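Local coordinates for Abbfa_003403 (Acinetobacter baumannii, PDB 4ZXH), which is a four-domain nonribosomal peptide synthetase with condensation, adenylation, peptidyl carrier and thioesterase domains, and probably makes and releases a peptide product, at residues Met1081-His1086 with Val1307-Thr1312. Residues are numbered along the deposited sequence; the frame is centred on the assembly and turned at random.
Sequences MELSRH and VAVAQT
His1086 lays one face of its imidazole against Val1307. This is a CH-pi contact: CG2 of Val1307 lies 3.7 Å from the centroid of the His1086 ring and 6° off the ring normal, almost exactly over its centre. CB of Arg1085 lies over the opposite face, offset toward the rim.

Most of the remaining contacts are apolar. CB of His1086 meets CB of Ala1310 at 3.8 Å. The same Ala1310 methyl packs against the backbone carbonyl O of His1086. With CG anti to the backbone N (chi1 171°), Leu1083 reaches helix 1303-1316. CD1 of Leu1083 touches CG1 of Val1309 at 4.0 Å and CB of Ala1310 at 4.1 Å. Val1306 extends this patch, touching Leu1083 and His1086.

No polar bond crosses between the segments; nearby side-chain bonds link residues of 1081-1086 to each other and beyond. NE2 of His1086 donates to OE2 of Glu1082 at 2.6 Å, on the anti side but tilted out of the carboxylate plane. This bond limits rotation of the ring. NH1 of Arg1085 makes a salt bridge to OE1 of Glu1082 at 2.9 Å, from above the carboxylate plane. Arg1085 also pairs with Glu987 on helix 977-990, and Glu1082 with Arg994 in the loop that follows. These charges tie the thioesterase helix to the carrier-domain side.

The short segment axes cross at -56°, closest at 8.5 Å. The contact rests on van der Waals packing, including one methyl over a ring. The Glu1082 carboxylate may favour a protonated His1086, although the two arginines sharing it would weaken the effect.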
loop_
_atom_site.group_PDB
_atom_site.type_symbol
_atom_site.label_atom_id
_atom_site.label_comp_id
_atom_site.label_asym_id
_atom_site.label_seq_id
_atom_site.Cartn_x
_atom_site.Cartn_y
_atom_site.Cartn_z
ATOM N N MET A 1081 24.931 10.297 -25.265
ATOM C CA MET A 1081 23.561 9.802 -25.213
ATOM C C MET A 1081 22.663 10.547 -26.199
ATOM O O MET A 1081 22.044 9.930 -27.056
ATOM C CB MET A 1081 22.979 9.900 -23.814
ATOM C CG MET A 1081 23.799 9.201 -22.767
ATOM S SD MET A 1081 23.005 9.248 -21.131
ATOM C CE MET A 1081 21.923 7.825 -21.348
ATOM N N GLU A 1082 22.607 11.865 -26.107
ATOM C CA GLU A 1082 21.689 12.594 -26.970
ATOM C C GLU A 1082 22.079 12.381 -28.439
ATOM O O GLU A 1082 21.203 12.160 -29.282
ATOM C CB GLU A 1082 21.644 14.080 -26.604
ATOM C CG GLU A 1082 20.669 14.907 -27.423
ATOM C CD GLU A 1082 19.170 14.494 -27.262
ATOM O OE1 GLU A 1082 18.717 14.104 -26.158
ATOM O OE2 GLU A 1082 18.432 14.555 -28.265
ATOM N N LEU A 1083 23.380 12.395 -28.737
ATOM C CA LEU A 1083 23.857 12.119 -30.096
ATOM C C LEU A 1083 23.367 10.768 -30.616
ATOM O O LEU A 1083 22.956 10.652 -31.776
ATOM C CB LEU A 1083 25.380 12.152 -30.156
ATOM C CG LEU A 1083 26.015 11.679 -31.467
ATOM C CD1 LEU A 1083 25.840 12.695 -32.601
ATOM C CD2 LEU A 1083 27.478 11.331 -31.249
ATOM N N SER A 1084 23.396 9.756 -29.750
ATOM C CA SER A 1084 23.021 8.406 -30.134
ATOM C C SER A 1084 21.534 8.331 -30.521
ATOM O O SER A 1084 21.145 7.485 -31.329
ATOM C CB SER A 1084 23.324 7.432 -29.003
ATOM O OG SER A 1084 22.198 7.283 -28.147
ATOM N N ARG A 1085 20.711 9.220 -29.962
ATOM C CA ARG A 1085 19.272 9.166 -30.210
ATOM C C ARG A 1085 18.944 9.575 -31.641
ATOM O O ARG A 1085 17.886 9.255 -32.144
ATOM C CB ARG A 1085 18.511 10.045 -29.204
ATOM C CG ARG A 1085 18.758 9.629 -27.743
ATOM C CD ARG A 1085 17.932 10.374 -26.727
ATOM N NE ARG A 1085 18.203 9.868 -25.373
ATOM C CZ ARG A 1085 18.886 10.521 -24.424
ATOM N NH1 ARG A 1085 19.386 11.727 -24.652
ATOM N NH2 ARG A 1085 19.078 9.967 -23.236
ATOM N N HIS A 1086 19.871 10.242 -32.317
ATOM C CA HIS A 1086 19.599 10.711 -33.670
ATOM C C HIS A 1086 20.452 10.055 -34.729
ATOM O O HIS A 1086 20.285 10.342 -35.913
ATOM C CB HIS A 1086 19.784 12.226 -33.740
ATOM C CG HIS A 1086 19.071 12.953 -32.649
ATOM N ND1 HIS A 1086 17.707 13.151 -32.661
ATOM C CD2 HIS A 1086 19.522 13.484 -31.490
ATOM C CE1 HIS A 1086 17.350 13.787 -31.559
ATOM N NE2 HIS A 1086 18.433 14.002 -30.834
ATOM N N VAL A 1307 21.429 17.095 -33.547
ATOM C CA VAL A 1307 20.778 16.390 -34.646
ATOM C C VAL A 1307 21.523 16.600 -35.957
ATOM O O VAL A 1307 21.752 15.648 -36.699
ATOM C CB VAL A 1307 19.313 16.833 -34.841
ATOM C CG1 VAL A 1307 18.653 15.967 -35.915
ATOM C CG2 VAL A 1307 18.550 16.759 -33.518
ATOM N N ALA A 1308 21.898 17.845 -36.240
ATOM C CA ALA A 1308 22.619 18.163 -37.467
ATOM C C ALA A 1308 23.986 17.477 -37.465
ATOM O O ALA A 1308 24.534 17.142 -38.514
ATOM C CB ALA A 1308 22.762 19.662 -37.629
ATOM N N VAL A 1309 24.521 17.232 -36.278
ATOM C CA VAL A 1309 25.786 16.509 -36.160
ATOM C C VAL A 1309 25.622 15.050 -36.570
ATOM O O VAL A 1309 26.406 14.533 -37.361
ATOM C CB VAL A 1309 26.334 16.576 -34.729
ATOM C CG1 VAL A 1309 27.565 15.713 -34.602
ATOM C CG2 VAL A 1309 26.617 18.018 -34.354
ATOM N N ALA A 1310 24.597 14.397 -36.029
ATOM C CA ALA A 1310 24.286 13.011 -36.380
ATOM C C ALA A 1310 24.092 12.863 -37.871
ATOM O O ALA A 1310 24.649 11.943 -38.487
ATOM C CB ALA A 1310 23.031 12.520 -35.642
ATOM N N GLN A 1311 23.303 13.767 -38.451
ATOM C CA GLN A 1311 23.042 13.726 -39.888
ATOM C C GLN A 1311 24.339 13.843 -40.670
ATOM O O GLN A 1311 24.514 13.164 -41.671
ATOM C CB GLN A 1311 22.081 14.834 -40.291
ATOM C CG GLN A 1311 20.630 14.572 -39.931
ATOM C CD GLN A 1311 19.966 13.625 -40.897
ATOM O OE1 GLN A 1311 19.727 12.468 -40.577
ATOM N NE2 GLN A 1311 19.675 14.109 -42.097
ATOM N N THR A 1312 25.254 14.690 -40.202
ATOM C CA THR A 1312 26.523 14.887 -40.895
ATOM C C THR A 1312 27.340 13.610 -40.870
ATOM O O THR A 1312 27.905 13.209 -41.886
ATOM C CB THR A 1312 27.329 16.016 -40.276
ATOM O OG1 THR A 1312 26.649 17.258 -40.505
ATOM C CG2 THR A 1312 28.691 16.080 -40.895
#